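Long-range contacts in Glyoxalase/bleomycin resistance protein/dioxygenase (Alicyclobacillus acidocaldarius subsp. acidocaldarius, PDB 3RRI), which has no established reaction but belongs to the vicinal oxygen chelate (glyoxalase/bleomycin resistance) superfamily and may, like some relatives, act as a metal-dependent dioxygenase: residues A[10-20]-A[49-60]; A[25-33]-A[84-94]. One frame throughout, in Å; residues are numbered along the deposited sequence.

Contact 1 (A[10-20]-A[49-60]); sequences VFHLAIPARDL and GDQLVCHLSDRW
L13 and L52 stand side by side on the layer their sheet turns toward helix 20-30. CD1 of L52 closes on CD2 of L13 at 3.8 Å, and the same methyl meets CD1 of I15, whose side chain crosses that of L52 at about a right angle. I15 has CG1 between its backbone N and carbonyl carbon (chi1 56°), swinging the branch back over the neighbouring strand, where CD1 also reaches SG of C54. Beyond this bump CB of A17, a single methyl, fits against CB of C54, 3.9 Å away. Strands 10-17 and 50-56 are parallel, the first and fourth strands of a βαβββ module, the repeating unit of the vicinal oxygen chelate fold, set side by side by the strand order 1-4-3-2. Backbone bonds zip them together from Q51 N to F11 O through S57 N to A17 O. On the other layer, the small A14 admits the H55 imidazole, its CB touching the ring edge at CD2 (3.4 Å). Q51 lies along H12, its OE1 3.3 Å from CB of H12 and accepting from NZ of K126 of the second subunit. Near the strand ends CG of P16 rests on CB of W60, and just beyond, R18 lays CB over the face of the five-membered indole ring, 3.8 Å from its centroid; the R18 guanidinium, held by E22, stands steeply to the indole.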
loop_
_atom_site.group_PDB
_atom_site.type_symbol
_atom_site.label_atom_id
_atom_site.label_comp_id
_atom_site.label_asym_id
_atom_site.label_seq_id
_atom_site.Cartn_x
_atom_site.Cartn_y
_atom_site.Cartn_z
ATOM N N VAL A 10 10.128 -12.581 1.429
ATOM C CA VAL A 10 10.923 -12.777 0.207
ATOM C C VAL A 10 10.898 -14.255 -0.164
ATOM O O VAL A 10 10.865 -15.120 0.723
ATOM C CB VAL A 10 12.358 -12.259 0.319
ATOM C CG1 VAL A 10 12.362 -10.776 0.677
ATOM C CG2 VAL A 10 13.184 -13.094 1.301
ATOM N N PHE A 11 10.848 -14.549 -1.459
ATOM C CA PHE A 11 11.196 -15.856 -1.966
ATOM C C PHE A 11 12.686 -16.028 -1.867
ATOM O O PHE A 11 13.443 -15.066 -2.020
ATOM C CB PHE A 11 10.802 -15.963 -3.465
ATOM C CG PHE A 11 10.782 -17.384 -3.984
ATOM C CD1 PHE A 11 9.590 -18.068 -4.092
ATOM C CD2 PHE A 11 11.935 -18.027 -4.411
ATOM C CE1 PHE A 11 9.543 -19.360 -4.557
ATOM C CE2 PHE A 11 11.915 -19.308 -4.876
ATOM C CZ PHE A 11 10.716 -19.978 -4.982
ATOM N N HIS A 12 13.178 -17.226 -1.533
ATOM C CA HIS A 12 14.590 -17.409 -1.590
ATOM C C HIS A 12 14.889 -18.720 -2.357
ATOM O O HIS A 12 14.133 -19.710 -2.305
ATOM C CB HIS A 12 15.205 -17.371 -0.189
ATOM C CG HIS A 12 14.976 -18.628 0.548
ATOM N ND1 HIS A 12 15.848 -19.689 0.485
ATOM C CD2 HIS A 12 13.935 -19.024 1.316
ATOM C CE1 HIS A 12 15.350 -20.693 1.183
ATOM N NE2 HIS A 12 14.191 -20.319 1.694
ATOM N N LEU A 13 15.980 -18.641 -3.127
ATOM C CA LEU A 13 16.462 -19.743 -3.919
ATOM C C LEU A 13 17.956 -19.947 -3.708
ATOM O O LEU A 13 18.705 -18.990 -3.652
ATOM C CB LEU A 13 16.228 -19.444 -5.423
ATOM C CG LEU A 13 16.614 -20.575 -6.333
ATOM C CD1 LEU A 13 15.782 -21.841 -6.184
ATOM C CD2 LEU A 13 16.549 -20.050 -7.825
ATOM N N ALA A 14 18.371 -21.223 -3.634
ATOM C CA ALA A 14 19.764 -21.573 -3.633
ATOM C C ALA A 14 20.110 -22.290 -4.963
ATOM O O ALA A 14 19.387 -23.165 -5.405
ATOM C CB ALA A 14 20.043 -22.513 -2.389
ATOM N N ILE A 15 21.249 -21.913 -5.523
ATOM C CA ILE A 15 21.742 -22.497 -6.755
ATOM C C ILE A 15 23.256 -22.687 -6.590
ATOM O O ILE A 15 23.910 -21.974 -5.801
ATOM C CB ILE A 15 21.487 -21.574 -7.976
ATOM C CG1 ILE A 15 22.103 -20.172 -7.762
ATOM C CG2 ILE A 15 19.988 -21.549 -8.331
ATOM C CD1 ILE A 15 22.025 -19.301 -9.082
ATOM N N PRO A 16 23.833 -23.608 -7.383
ATOM C CA PRO A 16 25.268 -23.757 -7.366
ATOM C C PRO A 16 26.032 -22.669 -8.151
ATOM O O PRO A 16 25.551 -22.192 -9.195
ATOM C CB PRO A 16 25.475 -25.115 -8.029
ATOM C CG PRO A 16 24.337 -25.289 -8.898
ATOM C CD PRO A 16 23.178 -24.541 -8.295
ATOM N N ALA A 17 27.196 -22.295 -7.642
ATOM C CA ALA A 17 28.154 -21.429 -8.330
ATOM C C ALA A 17 29.490 -22.126 -8.288
ATOM O O ALA A 17 29.971 -22.458 -7.217
ATOM C CB ALA A 17 28.264 -20.086 -7.651
ATOM N N ARG A 18 30.117 -22.324 -9.434
ATOM C CA ARG A 18 31.447 -22.947 -9.465
ATOM C C ARG A 18 32.548 -22.040 -8.903
ATOM O O ARG A 18 33.615 -22.516 -8.495
ATOM C CB ARG A 18 31.768 -23.377 -10.890
ATOM C CG ARG A 18 31.997 -22.248 -11.828
ATOM C CD ARG A 18 31.984 -22.755 -13.243
ATOM N NE ARG A 18 32.385 -21.678 -14.141
ATOM C CZ ARG A 18 32.484 -21.813 -15.459
ATOM N NH1 ARG A 18 32.207 -22.976 -16.029
ATOM N NH2 ARG A 18 32.884 -20.775 -16.201
ATOM N N ASP A 19 32.294 -20.735 -8.872
ATOM C CA ASP A 19 33.266 -19.746 -8.440
ATOM C C ASP A 19 32.512 -18.514 -7.974
ATOM O O ASP A 19 31.742 -17.934 -8.743
ATOM C CB ASP A 19 34.213 -19.399 -9.616
ATOM C CG ASP A 19 35.248 -18.344 -9.243
ATOM O OD1 ASP A 19 34.899 -17.162 -9.046
ATOM O OD2 ASP A 19 36.449 -18.712 -9.131
ATOM N N LEU A 20 32.730 -18.095 -6.734
ATOM C CA LEU A 20 31.919 -17.027 -6.173
ATOM C C LEU A 20 32.201 -15.646 -6.776
ATOM O O LEU A 20 31.284 -14.853 -6.935
ATOM C CB LEU A 20 32.061 -16.965 -4.657
ATOM C CG LEU A 20 31.559 -18.184 -3.870
ATOM C CD1 LEU A 20 31.808 -17.959 -2.352
ATOM C CD2 LEU A 20 30.106 -18.505 -4.138
ATOM N N GLY A 49 14.483 -8.048 -5.510
ATOM C CA GLY A 49 13.698 -7.938 -4.280
ATOM C C GLY A 49 13.479 -9.263 -3.569
ATOM O O GLY A 49 12.982 -9.263 -2.436
ATOM N N ASP A 50 13.792 -10.366 -4.228
ATOM C CA ASP A 50 13.810 -11.714 -3.591
ATOM C C ASP A 50 15.276 -12.039 -3.256
ATOM O O ASP A 50 16.185 -11.241 -3.525
ATOM C CB ASP A 50 13.135 -12.724 -4.487
ATOM C CG ASP A 50 11.651 -12.492 -4.555
ATOM O OD1 ASP A 50 10.978 -12.537 -3.524
ATOM O OD2 ASP A 50 11.096 -12.235 -5.631
ATOM N N GLN A 51 15.535 -13.160 -2.556
ATOM C CA GLN A 51 16.890 -13.515 -2.204
ATOM C C GLN A 51 17.399 -14.668 -3.075
ATOM O O GLN A 51 16.761 -15.722 -3.153
ATOM C CB GLN A 51 16.983 -13.940 -0.713
ATOM C CG GLN A 51 18.421 -14.202 -0.313
ATOM C CD GLN A 51 18.569 -14.999 0.988
ATOM O OE1 GLN A 51 17.882 -15.988 1.224
ATOM N NE2 GLN A 51 19.519 -14.580 1.791
ATOM N N LEU A 52 18.550 -14.462 -3.730
ATOM C CA LEU A 52 19.240 -15.547 -4.428
ATOM C C LEU A 52 20.542 -15.820 -3.675
ATOM O O LEU A 52 21.249 -14.898 -3.309
ATOM C CB LEU A 52 19.532 -15.137 -5.889
ATOM C CG LEU A 52 20.163 -16.221 -6.742
ATOM C CD1 LEU A 52 19.250 -17.445 -6.990
ATOM C CD2 LEU A 52 20.598 -15.564 -8.106
ATOM N N VAL A 53 20.853 -17.091 -3.440
ATOM C CA VAL A 53 22.079 -17.468 -2.771
ATOM C C VAL A 53 22.812 -18.415 -3.710
ATOM O O VAL A 53 22.275 -19.457 -4.118
ATOM C CB VAL A 53 21.844 -18.175 -1.419
ATOM C CG1 VAL A 53 23.170 -18.554 -0.823
ATOM C CG2 VAL A 53 21.000 -17.321 -0.397
ATOM N N CYS A 54 24.040 -18.014 -4.042
ATOM C CA CYS A 54 24.927 -18.800 -4.866
ATOM C C CYS A 54 25.882 -19.537 -3.939
ATOM O O CYS A 54 26.702 -18.916 -3.218
ATOM C CB CYS A 54 25.718 -17.888 -5.770
ATOM S SG CYS A 54 24.766 -17.007 -7.052
ATOM N N HIS A 55 25.741 -20.850 -3.945
ATOM C CA HIS A 55 26.555 -21.737 -3.111
ATOM C C HIS A 55 27.765 -22.300 -3.875
ATOM O O HIS A 55 27.592 -22.900 -4.956
ATOM C CB HIS A 55 25.705 -22.899 -2.630
ATOM C CG HIS A 55 24.673 -22.507 -1.641
ATOM N ND1 HIS A 55 24.943 -22.382 -0.295
ATOM C CD2 HIS A 55 23.372 -22.185 -1.809
ATOM C CE1 HIS A 55 23.840 -21.993 0.321
ATOM N NE2 HIS A 55 22.870 -21.881 -0.573
ATOM N N LEU A 56 28.962 -22.135 -3.310
ATOM C CA LEU A 56 30.185 -22.650 -3.925
ATOM C C LEU A 56 30.070 -24.169 -4.022
ATOM O O LEU A 56 29.943 -24.875 -2.992
ATOM C CB LEU A 56 31.413 -22.237 -3.127
ATOM C CG LEU A 56 32.762 -22.762 -3.656
ATOM C CD1 LEU A 56 33.071 -22.119 -5.043
ATOM C CD2 LEU A 56 33.854 -22.493 -2.633
ATOM N N SER A 57 30.086 -24.689 -5.241
ATOM C CA SER A 57 29.726 -26.084 -5.474
ATOM C C SER A 57 30.235 -26.603 -6.826
ATOM O O SER A 57 30.308 -25.856 -7.825
ATOM C CB SER A 57 28.207 -26.260 -5.420
ATOM O OG SER A 57 27.814 -27.587 -5.693
ATOM N N ASP A 58 30.573 -27.888 -6.834
ATOM C CA ASP A 58 30.941 -28.587 -8.058
ATOM C C ASP A 58 29.751 -29.292 -8.700
ATOM O O ASP A 58 29.886 -29.895 -9.768
ATOM C CB ASP A 58 32.061 -29.578 -7.749
ATOM C CG ASP A 58 32.631 -30.235 -9.002
ATOM O OD1 ASP A 58 32.938 -29.523 -9.995
ATOM O OD2 ASP A 58 32.780 -31.476 -8.957
ATOM N N ARG A 59 28.576 -29.198 -8.085
ATOM C CA ARG A 59 27.383 -29.876 -8.584
ATOM C C ARG A 59 26.499 -28.966 -9.442
ATOM O O ARG A 59 25.281 -28.903 -9.250
ATOM C CB ARG A 59 26.574 -30.402 -7.407
ATOM C CG ARG A 59 27.288 -31.470 -6.578
ATOM C CD ARG A 59 26.368 -31.830 -5.418
ATOM N NE ARG A 59 26.976 -32.711 -4.422
ATOM C CZ ARG A 59 26.887 -32.546 -3.098
ATOM N NH1 ARG A 59 26.244 -31.494 -2.568
ATOM N NH2 ARG A 59 27.469 -33.427 -2.288
ATOM N N TRP A 60 27.126 -28.264 -10.375
ATOM C CA TRP A 60 26.424 -27.464 -11.385
ATOM C C TRP A 60 26.353 -28.284 -12.659
ATOM O O TRP A 60 27.215 -29.136 -12.889
ATOM C CB TRP A 60 27.148 -26.142 -11.630
ATOM C CG TRP A 60 28.628 -26.271 -11.904
ATOM C CD1 TRP A 60 29.617 -26.455 -10.994
ATOM C CD2 TRP A 60 29.268 -26.219 -13.191
ATOM N NE1 TRP A 60 30.832 -26.533 -11.623
ATOM C CE2 TRP A 60 30.644 -26.396 -12.974
ATOM C CE3 TRP A 60 28.804 -26.042 -14.497
ATOM C CZ2 TRP A 60 31.573 -26.383 -14.016
ATOM C CZ3 TRP A 60 29.716 -26.038 -15.526
ATOM C CH2 TRP A 60 31.088 -26.209 -15.280
#

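Contact 2 (A[25-33]-A[84-94]); sequences DFYVTKLGC and LYKLAKQRGIP
The carbonyl oxygen of K30, near the end of helix 20-30, takes a hydrogen bond from NH1 of R91 at 2.9 Å. The bond is fairly straight at the hydrogen (160°) and lies in the guanidinium plane, but the donor stands well above the carbonyl plane. Arginine suits the place because its chain, extended from CG to NE, reaches across to the end of helix 20-30 while NH2 is left to form a salt bridge with E108 of the third subunit. CD2 of L87 also approaches K30 O, at 3.4 Å, and gives the polar group an apolar flank. G32 follows with a positive phi; at its backbone angles the carbonyl O of L31 crowds the side-chain position, which calls for glycine. On the other segment G92 ends helix 78-90 in a Schellman motif, and the chain turns to deliver I93 as the central apolar plug. Its branches divide the work: CG2 meets CE1 of F26 at 3.4 Å, CD1 touches CD1 of L31 at 3.8 Å, and CG1 lies alongside CB of K30. F26 has its CG anti to the backbone N (chi1 -179°), which carries the ring toward I93, with CD of P94 at its edge. L31 reaches L84 as well, CD1 to CD1 at 3.9 Å. The apolar seam rests on both sheets: L31 on F47, L115 and L123, L84 on F113 and F125, and P94 leads into strand 95-98, its backbone bonded to I116 of strand 110-116.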
loop_
_atom_site.group_PDB
_atom_site.type_symbol
_atom_site.label_atom_id
_atom_site.label_comp_id
_atom_site.label_asym_id
_atom_site.label_seq_id
_atom_site.Cartn_x
_atom_site.Cartn_y
_atom_site.Cartn_z
ATOM N N ASP A 25 30.388 -11.258 -10.487
ATOM C CA ASP A 25 30.551 -10.542 -11.768
ATOM C C ASP A 25 29.266 -10.641 -12.592
ATOM O O ASP A 25 28.816 -9.657 -13.191
ATOM C CB ASP A 25 31.726 -11.131 -12.572
ATOM C CG ASP A 25 33.102 -10.914 -11.904
ATOM O OD1 ASP A 25 33.233 -10.116 -10.938
ATOM O OD2 ASP A 25 34.075 -11.562 -12.375
ATOM N N PHE A 26 28.643 -11.817 -12.591
ATOM C CA PHE A 26 27.448 -12.045 -13.366
ATOM C C PHE A 26 26.252 -11.329 -12.729
ATOM O O PHE A 26 25.555 -10.535 -13.369
ATOM C CB PHE A 26 27.159 -13.531 -13.501
ATOM C CG PHE A 26 25.952 -13.831 -14.322
ATOM C CD1 PHE A 26 26.063 -13.943 -15.718
ATOM C CD2 PHE A 26 24.680 -13.973 -13.736
ATOM C CE1 PHE A 26 24.949 -14.187 -16.474
ATOM C CE2 PHE A 26 23.574 -14.229 -14.483
ATOM C CZ PHE A 26 23.699 -14.323 -15.878
ATOM N N TYR A 27 25.963 -11.650 -11.470
ATOM C CA TYR A 27 24.725 -11.205 -10.864
ATOM C C TYR A 27 24.723 -9.737 -10.447
ATOM O O TYR A 27 23.707 -9.095 -10.528
ATOM C CB TYR A 27 24.364 -12.072 -9.635
ATOM C CG TYR A 27 23.829 -13.409 -10.072
ATOM C CD1 TYR A 27 22.539 -13.525 -10.561
ATOM C CD2 TYR A 27 24.632 -14.572 -10.062
ATOM C CE1 TYR A 27 22.045 -14.724 -11.025
ATOM C CE2 TYR A 27 24.145 -15.791 -10.556
ATOM C CZ TYR A 27 22.843 -15.874 -11.030
ATOM O OH TYR A 27 22.336 -17.051 -11.490
ATOM N N VAL A 28 25.842 -9.249 -9.944
ATOM C CA VAL A 28 25.935 -7.888 -9.448
ATOM C C VAL A 28 26.410 -6.984 -10.586
ATOM O O VAL A 28 25.656 -6.135 -11.056
ATOM C CB VAL A 28 26.861 -7.775 -8.237
ATOM C CG1 VAL A 28 26.998 -6.350 -7.796
ATOM C CG2 VAL A 28 26.354 -8.666 -7.055
ATOM N N THR A 29 27.625 -7.183 -11.060
ATOM C CA THR A 29 28.188 -6.233 -12.010
ATOM C C THR A 29 27.383 -6.168 -13.302
ATOM O O THR A 29 27.067 -5.065 -13.766
ATOM C CB THR A 29 29.645 -6.553 -12.356
ATOM O OG1 THR A 29 30.426 -6.621 -11.151
ATOM C CG2 THR A 29 30.250 -5.446 -13.259
ATOM N N LYS A 30 27.054 -7.309 -13.889
ATOM C CA LYS A 30 26.311 -7.270 -15.155
ATOM C C LYS A 30 24.814 -7.214 -14.948
ATOM O O LYS A 30 24.156 -6.335 -15.489
ATOM C CB LYS A 30 26.660 -8.443 -16.056
ATOM C CG LYS A 30 28.094 -8.420 -16.581
ATOM C CD LYS A 30 28.683 -9.796 -16.703
ATOM C CE LYS A 30 27.835 -10.716 -17.539
ATOM N NZ LYS A 30 28.610 -11.955 -17.897
ATOM N N LEU A 31 24.232 -8.129 -14.172
ATOM C CA LEU A 31 22.768 -8.167 -14.103
ATOM C C LEU A 31 22.137 -7.021 -13.256
ATOM O O LEU A 31 20.945 -6.700 -13.377
ATOM C CB LEU A 31 22.254 -9.540 -13.633
ATOM C CG LEU A 31 20.776 -9.878 -13.824
ATOM C CD1 LEU A 31 20.354 -9.915 -15.317
ATOM C CD2 LEU A 31 20.473 -11.211 -13.162
ATOM N N GLY A 32 22.945 -6.409 -12.381
ATOM C CA GLY A 32 22.497 -5.283 -11.601
ATOM C C GLY A 32 21.827 -5.635 -10.290
ATOM O O GLY A 32 21.222 -4.784 -9.698
ATOM N N CYS A 33 21.947 -6.882 -9.851
ATOM C CA CYS A 33 21.481 -7.269 -8.511
ATOM C C CYS A 33 22.400 -6.639 -7.472
ATOM O O CYS A 33 23.505 -6.165 -7.778
ATOM C CB CYS A 33 21.464 -8.785 -8.370
ATOM S SG CYS A 33 20.406 -9.574 -9.586
ATOM N N LEU A 84 14.922 -4.828 -18.713
ATOM C CA LEU A 84 15.885 -5.875 -18.375
ATOM C C LEU A 84 16.449 -6.530 -19.621
ATOM O O LEU A 84 17.632 -6.810 -19.690
ATOM C CB LEU A 84 15.230 -6.913 -17.440
ATOM C CG LEU A 84 16.151 -8.070 -17.005
ATOM C CD1 LEU A 84 17.352 -7.531 -16.187
ATOM C CD2 LEU A 84 15.362 -9.167 -16.213
ATOM N N TYR A 85 15.601 -6.739 -20.619
ATOM C CA TYR A 85 16.126 -7.259 -21.886
ATOM C C TYR A 85 17.195 -6.342 -22.475
ATOM O O TYR A 85 18.238 -6.795 -22.930
ATOM C CB TYR A 85 14.984 -7.418 -22.848
ATOM C CG TYR A 85 15.359 -7.913 -24.228
ATOM C CD1 TYR A 85 15.696 -9.234 -24.424
ATOM C CD2 TYR A 85 15.337 -7.061 -25.324
ATOM C CE1 TYR A 85 16.024 -9.720 -25.661
ATOM C CE2 TYR A 85 15.663 -7.540 -26.570
ATOM C CZ TYR A 85 16.003 -8.863 -26.734
ATOM O OH TYR A 85 16.346 -9.414 -27.944
ATOM N N LYS A 86 16.908 -5.045 -22.461
ATOM C CA LYS A 86 17.834 -4.050 -23.020
ATOM C C LYS A 86 19.130 -4.061 -22.220
ATOM O O LYS A 86 20.236 -3.986 -22.764
ATOM C CB LYS A 86 17.198 -2.659 -22.980
ATOM C CG LYS A 86 18.114 -1.532 -23.427
ATOM C CD LYS A 86 17.396 -0.185 -23.380
ATOM C CE LYS A 86 18.362 1.015 -23.406
ATOM N NZ LYS A 86 17.700 2.224 -22.827
ATOM N N LEU A 87 19.014 -4.188 -20.891
ATOM C CA LEU A 87 20.181 -4.244 -20.054
ATOM C C LEU A 87 21.070 -5.438 -20.423
ATOM O O LEU A 87 22.300 -5.291 -20.565
ATOM C CB LEU A 87 19.738 -4.342 -18.583
ATOM C CG LEU A 87 20.808 -4.455 -17.481
ATOM C CD1 LEU A 87 20.290 -3.941 -16.092
ATOM C CD2 LEU A 87 21.363 -5.846 -17.291
ATOM N N ALA A 88 20.452 -6.612 -20.522
ATOM C CA ALA A 88 21.155 -7.856 -20.845
ATOM C C ALA A 88 21.880 -7.765 -22.193
ATOM O O ALA A 88 23.050 -8.140 -22.301
ATOM C CB ALA A 88 20.188 -9.027 -20.809
ATOM N N LYS A 89 21.179 -7.189 -23.164
ATOM C CA LYS A 89 21.756 -7.004 -24.502
ATOM C C LYS A 89 22.917 -6.021 -24.500
ATOM O O LYS A 89 24.002 -6.346 -24.989
ATOM C CB LYS A 89 20.682 -6.529 -25.482
ATOM C CG LYS A 89 19.746 -7.619 -25.904
ATOM C CD LYS A 89 20.464 -8.678 -26.685
ATOM C CE LYS A 89 19.517 -9.688 -27.279
ATOM N NZ LYS A 89 20.238 -10.562 -28.211
ATOM N N GLN A 90 22.704 -4.841 -23.935
ATOM C CA GLN A 90 23.749 -3.840 -23.935
ATOM C C GLN A 90 24.983 -4.305 -23.172
ATOM O O GLN A 90 26.103 -4.113 -23.639
ATOM C CB GLN A 90 23.234 -2.491 -23.432
ATOM C CG GLN A 90 22.180 -1.857 -24.369
ATOM C CD GLN A 90 22.113 -0.341 -24.267
ATOM O OE1 GLN A 90 23.024 0.298 -23.744
ATOM N NE2 GLN A 90 21.050 0.234 -24.781
ATOM N N ARG A 91 24.785 -4.944 -22.022
ATOM C CA ARG A 91 25.898 -5.386 -21.198
ATOM C C ARG A 91 26.478 -6.751 -21.574
ATOM O O ARG A 91 27.411 -7.222 -20.934
ATOM C CB ARG A 91 25.473 -5.370 -19.735
ATOM C CG ARG A 91 25.224 -3.987 -19.251
ATOM C CD ARG A 91 24.962 -4.009 -17.753
ATOM N NE ARG A 91 24.782 -2.677 -17.204
ATOM C CZ ARG A 91 24.416 -2.440 -15.951
ATOM N NH1 ARG A 91 24.114 -3.473 -15.129
ATOM N NH2 ARG A 91 24.322 -1.182 -15.512
ATOM N N GLY A 92 25.987 -7.359 -22.644
ATOM C CA GLY A 92 26.593 -8.560 -23.170
ATOM C C GLY A 92 26.388 -9.803 -22.307
ATOM O O GLY A 92 27.250 -10.678 -22.246
ATOM N N ILE A 93 25.228 -9.900 -21.657
ATOM C CA ILE A 93 24.953 -11.053 -20.792
ATOM C C ILE A 93 24.525 -12.214 -21.664
ATOM O O ILE A 93 23.697 -12.034 -22.553
ATOM C CB ILE A 93 23.853 -10.784 -19.734
ATOM C CG1 ILE A 93 24.193 -9.532 -18.936
ATOM C CG2 ILE A 93 23.700 -12.040 -18.828
ATOM C CD1 ILE A 93 23.231 -9.243 -17.746
ATOM N N PRO A 94 25.093 -13.411 -21.442
ATOM C CA PRO A 94 24.750 -14.456 -22.398
ATOM C C PRO A 94 23.295 -14.852 -22.323
ATOM O O PRO A 94 22.786 -15.070 -21.227
ATOM C CB PRO A 94 25.640 -15.647 -21.986
ATOM C CG PRO A 94 26.692 -15.079 -21.176
ATOM C CD PRO A 94 26.237 -13.780 -20.592
#

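Overall arrangement
Contact 1 joins two parallel strands of one sheet, whereas contact 2 joins the end of helix 20-30 to helix 78-90 and the turn that follows it; their centres lie about 17 Å apart. Y27 connects them: I15 CD1 is 3.3 Å from its OH, L52 CD2 3.4 Å from its CE1, and C54 SG 3.8 Å from its CE2. Helix 20-30 follows strand 10-17 directly. Strand 10-17, at the edge of its sheet within the chain, pairs antiparallel with a strand of the second subunit, carrying the sheet across the interface. The Q51 side chain is about 4 Å from a bound acetate, probably from the crystallisation liquor, though such ions can mark a pocket.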